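Local coordinates for ribose-phosphate pyrophosphokinase (PDB 7PN0), which catalyses transfer of the pyrophosphate group of ATP to ribose 5-phosphate, giving phosphoribosyl pyrophosphate (PRPP), at residues I221-M235 and P254-V267. Sequence-based numbering, arbitrary orientation.
With SO4 (sulfate ion), chain D; SO4 (sulfate ion), chain G.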
# COMPACT_ATOMS: atom_id res chain seq x y z
N ILE A 221 -31.61 -11.32 -15.79
CA ILE A 221 -32.65 -12.31 -15.43
C ILE A 221 -31.93 -13.44 -14.70
O ILE A 221 -31.07 -14.12 -15.32
CB ILE A 221 -33.39 -12.79 -16.69
CG1 ILE A 221 -34.07 -11.62 -17.41
CG2 ILE A 221 -34.38 -13.88 -16.34
CD1 ILE A 221 -34.22 -11.85 -18.89
N SER A 222 -32.22 -13.59 -13.41
CA SER A 222 -31.72 -14.68 -12.56
C SER A 222 -32.78 -15.78 -12.49
O SER A 222 -32.69 -16.75 -13.28
CB SER A 222 -31.27 -14.15 -11.21
OG SER A 222 -32.28 -13.37 -10.58
N THR A 223 -33.74 -15.65 -11.58
CA THR A 223 -34.83 -16.62 -11.33
C THR A 223 -36.05 -16.30 -12.19
O THR A 223 -37.01 -17.12 -12.17
CB THR A 223 -35.23 -16.63 -9.86
OG1 THR A 223 -35.82 -15.37 -9.55
CG2 THR A 223 -34.07 -16.89 -8.93
N ALA A 224 -36.05 -15.19 -12.91
CA ALA A 224 -37.18 -14.69 -13.74
C ALA A 224 -38.39 -14.31 -12.88
O ALA A 224 -39.46 -14.11 -13.46
CB ALA A 224 -37.56 -15.72 -14.78
N GLY A 225 -38.21 -14.16 -11.55
CA GLY A 225 -39.28 -13.70 -10.63
C GLY A 225 -39.87 -12.35 -11.02
O GLY A 225 -41.13 -12.26 -11.14
N SER A 226 -39.04 -11.33 -11.26
CA SER A 226 -39.52 -9.98 -11.68
C SER A 226 -40.07 -10.00 -13.12
O SER A 226 -41.11 -9.33 -13.39
CB SER A 226 -38.45 -8.97 -11.50
OG SER A 226 -38.78 -7.82 -12.25
N LEU A 227 -39.46 -10.73 -14.04
CA LEU A 227 -39.96 -10.84 -15.45
C LEU A 227 -41.40 -11.38 -15.45
O LEU A 227 -42.29 -10.72 -16.03
CB LEU A 227 -38.98 -11.71 -16.24
CG LEU A 227 -39.24 -11.88 -17.74
CD1 LEU A 227 -38.00 -12.41 -18.43
CD2 LEU A 227 -40.39 -12.85 -17.99
N VAL A 228 -41.64 -12.49 -14.77
CA VAL A 228 -42.94 -13.20 -14.64
C VAL A 228 -44.02 -12.25 -14.10
O VAL A 228 -45.12 -12.17 -14.72
CB VAL A 228 -42.77 -14.45 -13.75
CG1 VAL A 228 -44.01 -14.80 -12.92
CG2 VAL A 228 -42.34 -15.64 -14.59
N GLU A 229 -43.72 -11.54 -13.01
CA GLU A 229 -44.69 -10.62 -12.34
C GLU A 229 -45.08 -9.53 -13.33
O GLU A 229 -46.26 -9.19 -13.41
CB GLU A 229 -44.07 -9.92 -11.13
CG GLU A 229 -44.00 -10.73 -9.86
CD GLU A 229 -43.69 -9.89 -8.62
OE1 GLU A 229 -43.89 -8.66 -8.67
OE2 GLU A 229 -43.22 -10.46 -7.62
N ALA A 230 -44.10 -8.93 -14.01
CA ALA A 230 -44.34 -7.81 -14.93
C ALA A 230 -45.23 -8.32 -16.08
O ALA A 230 -46.19 -7.61 -16.45
CB ALA A 230 -43.04 -7.25 -15.42
N VAL A 231 -44.90 -9.47 -16.64
CA VAL A 231 -45.65 -10.03 -17.81
C VAL A 231 -47.09 -10.30 -17.36
O VAL A 231 -48.01 -9.94 -18.12
CB VAL A 231 -44.99 -11.29 -18.38
CG1 VAL A 231 -45.86 -11.93 -19.45
CG2 VAL A 231 -43.61 -10.98 -18.94
N GLU A 232 -47.28 -10.93 -16.19
CA GLU A 232 -48.64 -11.26 -15.68
C GLU A 232 -49.42 -9.96 -15.48
O GLU A 232 -50.56 -9.88 -15.95
CB GLU A 232 -48.57 -12.05 -14.37
CG GLU A 232 -48.25 -13.53 -14.52
CD GLU A 232 -48.51 -14.32 -13.25
OE1 GLU A 232 -49.02 -13.73 -12.26
OE2 GLU A 232 -48.20 -15.51 -13.23
N ALA A 233 -48.81 -8.96 -14.82
CA ALA A 233 -49.43 -7.63 -14.59
C ALA A 233 -49.85 -7.02 -15.93
O ALA A 233 -50.94 -6.44 -15.99
CB ALA A 233 -48.48 -6.70 -13.89
N LEU A 234 -49.00 -7.12 -16.95
CA LEU A 234 -49.19 -6.45 -18.26
C LEU A 234 -50.32 -7.15 -19.03
O LEU A 234 -51.12 -6.45 -19.67
CB LEU A 234 -47.87 -6.49 -19.05
CG LEU A 234 -46.94 -5.31 -18.79
CD1 LEU A 234 -45.52 -5.60 -19.30
CD2 LEU A 234 -47.49 -4.03 -19.43
N MET A 235 -50.40 -8.47 -18.95
CA MET A 235 -51.52 -9.20 -19.59
C MET A 235 -52.82 -8.89 -18.81
O MET A 235 -53.85 -8.68 -19.46
CB MET A 235 -51.27 -10.70 -19.68
CG MET A 235 -50.05 -11.08 -20.53
SD MET A 235 -49.88 -10.25 -22.15
CE MET A 235 -51.17 -11.09 -23.08
N PRO A 254 -35.75 -21.74 -10.95
CA PRO A 254 -36.98 -21.96 -11.73
C PRO A 254 -37.09 -21.11 -13.01
O PRO A 254 -38.16 -21.11 -13.61
CB PRO A 254 -38.07 -21.54 -10.73
CG PRO A 254 -37.41 -20.41 -9.95
CD PRO A 254 -35.94 -20.79 -9.84
N ALA A 255 -36.05 -20.35 -13.39
CA ALA A 255 -36.18 -19.36 -14.49
C ALA A 255 -36.77 -20.01 -15.76
O ALA A 255 -37.67 -19.41 -16.36
CB ALA A 255 -34.84 -18.73 -14.76
N LEU A 256 -36.21 -21.12 -16.22
CA LEU A 256 -36.56 -21.70 -17.55
C LEU A 256 -38.03 -22.17 -17.52
O LEU A 256 -38.79 -21.82 -18.44
CB LEU A 256 -35.60 -22.84 -17.88
CG LEU A 256 -34.43 -22.47 -18.79
CD1 LEU A 256 -34.93 -22.33 -20.21
CD2 LEU A 256 -33.76 -21.18 -18.36
N ASP A 257 -38.41 -22.88 -16.46
CA ASP A 257 -39.81 -23.36 -16.21
C ASP A 257 -40.76 -22.17 -16.17
O ASP A 257 -41.86 -22.27 -16.72
CB ASP A 257 -39.93 -24.16 -14.90
CG ASP A 257 -39.21 -25.50 -14.85
OD1 ASP A 257 -38.80 -26.03 -15.90
OD2 ASP A 257 -39.06 -26.01 -13.76
N ARG A 258 -40.37 -21.08 -15.50
CA ARG A 258 -41.23 -19.89 -15.29
C ARG A 258 -41.46 -19.19 -16.63
O ARG A 258 -42.60 -18.79 -16.92
CB ARG A 258 -40.57 -18.95 -14.28
CG ARG A 258 -40.77 -19.35 -12.83
CD ARG A 258 -40.04 -18.38 -11.93
NE ARG A 258 -40.34 -18.59 -10.53
CZ ARG A 258 -39.82 -17.88 -9.53
NH1 ARG A 258 -40.15 -18.16 -8.27
NH2 ARG A 258 -38.90 -16.95 -9.77
N ILE A 259 -40.40 -19.03 -17.41
CA ILE A 259 -40.46 -18.43 -18.77
C ILE A 259 -41.34 -19.29 -19.68
O ILE A 259 -42.13 -18.71 -20.40
CB ILE A 259 -39.04 -18.24 -19.31
CG1 ILE A 259 -38.32 -17.17 -18.48
CG2 ILE A 259 -39.06 -17.90 -20.79
CD1 ILE A 259 -36.83 -17.10 -18.77
N ALA A 260 -41.20 -20.61 -19.67
CA ALA A 260 -42.04 -21.53 -20.50
C ALA A 260 -43.51 -21.36 -20.12
O ALA A 260 -44.33 -21.35 -21.02
CB ALA A 260 -41.60 -22.95 -20.33
N LYS A 261 -43.81 -21.17 -18.83
CA LYS A 261 -45.18 -21.11 -18.25
C LYS A 261 -45.79 -19.74 -18.53
O LYS A 261 -47.01 -19.66 -18.73
CB LYS A 261 -45.17 -21.31 -16.73
CG LYS A 261 -45.38 -22.74 -16.24
CD LYS A 261 -45.91 -22.82 -14.80
CE LYS A 261 -46.96 -23.90 -14.58
NZ LYS A 261 -46.38 -25.27 -14.67
N SER A 262 -44.98 -18.69 -18.47
CA SER A 262 -45.38 -17.27 -18.71
C SER A 262 -45.88 -17.12 -20.14
O SER A 262 -45.39 -17.78 -21.06
CB SER A 262 -44.20 -16.34 -18.45
OG SER A 262 -44.48 -15.00 -18.81
N PRO A 263 -46.85 -16.22 -20.38
CA PRO A 263 -47.25 -15.88 -21.75
C PRO A 263 -46.21 -15.03 -22.49
O PRO A 263 -46.46 -14.62 -23.60
CB PRO A 263 -48.55 -15.07 -21.57
CG PRO A 263 -48.50 -14.56 -20.16
CD PRO A 263 -47.69 -15.58 -19.37
N VAL A 264 -45.08 -14.73 -21.87
CA VAL A 264 -44.03 -13.89 -22.53
C VAL A 264 -43.70 -14.50 -23.90
O VAL A 264 -43.47 -15.70 -23.97
CB VAL A 264 -42.78 -13.71 -21.65
CG1 VAL A 264 -42.03 -15.02 -21.43
CG2 VAL A 264 -41.88 -12.62 -22.17
N LYS A 265 -43.63 -13.69 -24.95
CA LYS A 265 -43.42 -14.22 -26.31
C LYS A 265 -42.00 -14.73 -26.44
O LYS A 265 -41.77 -15.72 -27.14
CB LYS A 265 -43.63 -13.14 -27.37
CG LYS A 265 -45.09 -12.90 -27.69
CD LYS A 265 -45.77 -14.17 -28.19
CE LYS A 265 -47.17 -13.92 -28.72
NZ LYS A 265 -47.64 -15.11 -29.46
N GLU A 266 -41.06 -13.94 -25.92
CA GLU A 266 -39.64 -14.25 -26.14
C GLU A 266 -38.84 -13.54 -25.06
O GLU A 266 -39.27 -12.45 -24.61
CB GLU A 266 -39.23 -13.78 -27.52
CG GLU A 266 -37.90 -14.30 -27.97
CD GLU A 266 -37.73 -14.13 -29.47
OE1 GLU A 266 -37.17 -13.14 -29.89
OE2 GLU A 266 -38.21 -15.00 -30.21
N VAL A 267 -37.70 -14.12 -24.73
CA VAL A 267 -36.76 -13.54 -23.73
C VAL A 267 -35.38 -13.57 -24.36
O VAL A 267 -34.90 -14.68 -24.68
CB VAL A 267 -36.83 -14.31 -22.41
CG1 VAL A 267 -35.90 -13.68 -21.37
CG2 VAL A 267 -38.27 -14.38 -21.89
S SO4 D . -35.51 -11.46 -12.55
O1 SO4 D . -36.55 -11.40 -13.59
O2 SO4 D . -34.62 -10.34 -12.73
O3 SO4 D . -36.15 -11.35 -11.25
O4 SO4 D . -34.73 -12.67 -12.67
S SO4 G . -37.89 -15.50 -6.61
O1 SO4 G . -38.45 -14.67 -7.64
O2 SO4 G . -36.50 -15.70 -6.81
O3 SO4 G . -38.12 -14.84 -5.36
O4 SO4 G . -38.54 -16.78 -6.62
O HOH W 1 -45.73 -14.28 -16.69
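Pro254 lies beside Thr223, its CG 4.0 Å from Thr223 O. The same CG sits over one face of the Arg258 guanidinium, close to its centre. Ala255 comes next and packs against the loop backbone. Its CB touches Ser222 O, and its CA makes a C-H...O contact of 3.3 Å with Thr223 O.

Arg258 runs extended from CG to NE and reaches the loop ahead of helix 225-236. Its NH2 donates to Thr223 O at 3.1 Å, from above the carbonyl plane, with the N-H...O angle bent to 144°. One sulfate meets the edge of the guanidinium. Arg258 NH1 bonds its O4 at 2.7 Å and NH2 bonds its O1. Thr223 OG1 binds O2 of the same ion. With an alanine in place of Arg258, Thr223 O and this sulfate would probably lose their guanidinium donors.

The loop before helix 225-236 is consistent with the ribose 5-phosphate (PRPP-motif) loop of the type I phosphoribosyltransferase fold. A second sulfate rests in that loop on the backbone N atoms of Ser222, Ala224, Ser226 and Leu227. It probably marks the site of the ribose 5-phosphate group. Helices 225-236 and 255-261 lie side by side against the mixed sheet.

Further along, Ile259 CG1 meets Ala224 CB. Just past its helix, Ser262 forms an ST turn, its OG accepting from Val264 N. That hydroxyl also touches Val231 CG1, 3.4 Å away, and a water joins it to Val228 O. Pro263 CG packs on Val231 CG1 and on Met235 CG, with the proline and methionine side chains running antiparallel past each other. Val264 crosses Val231 at about a right angle. On strand 266-270, Val267 CG1 meets Ile221 CD1 at 3.5 Å. Leu227 CG is anti to its backbone N (chi1 -176°), and this turns the side chain toward Val267, where CD1 meets CG1 tip to tip at 3.8 Å.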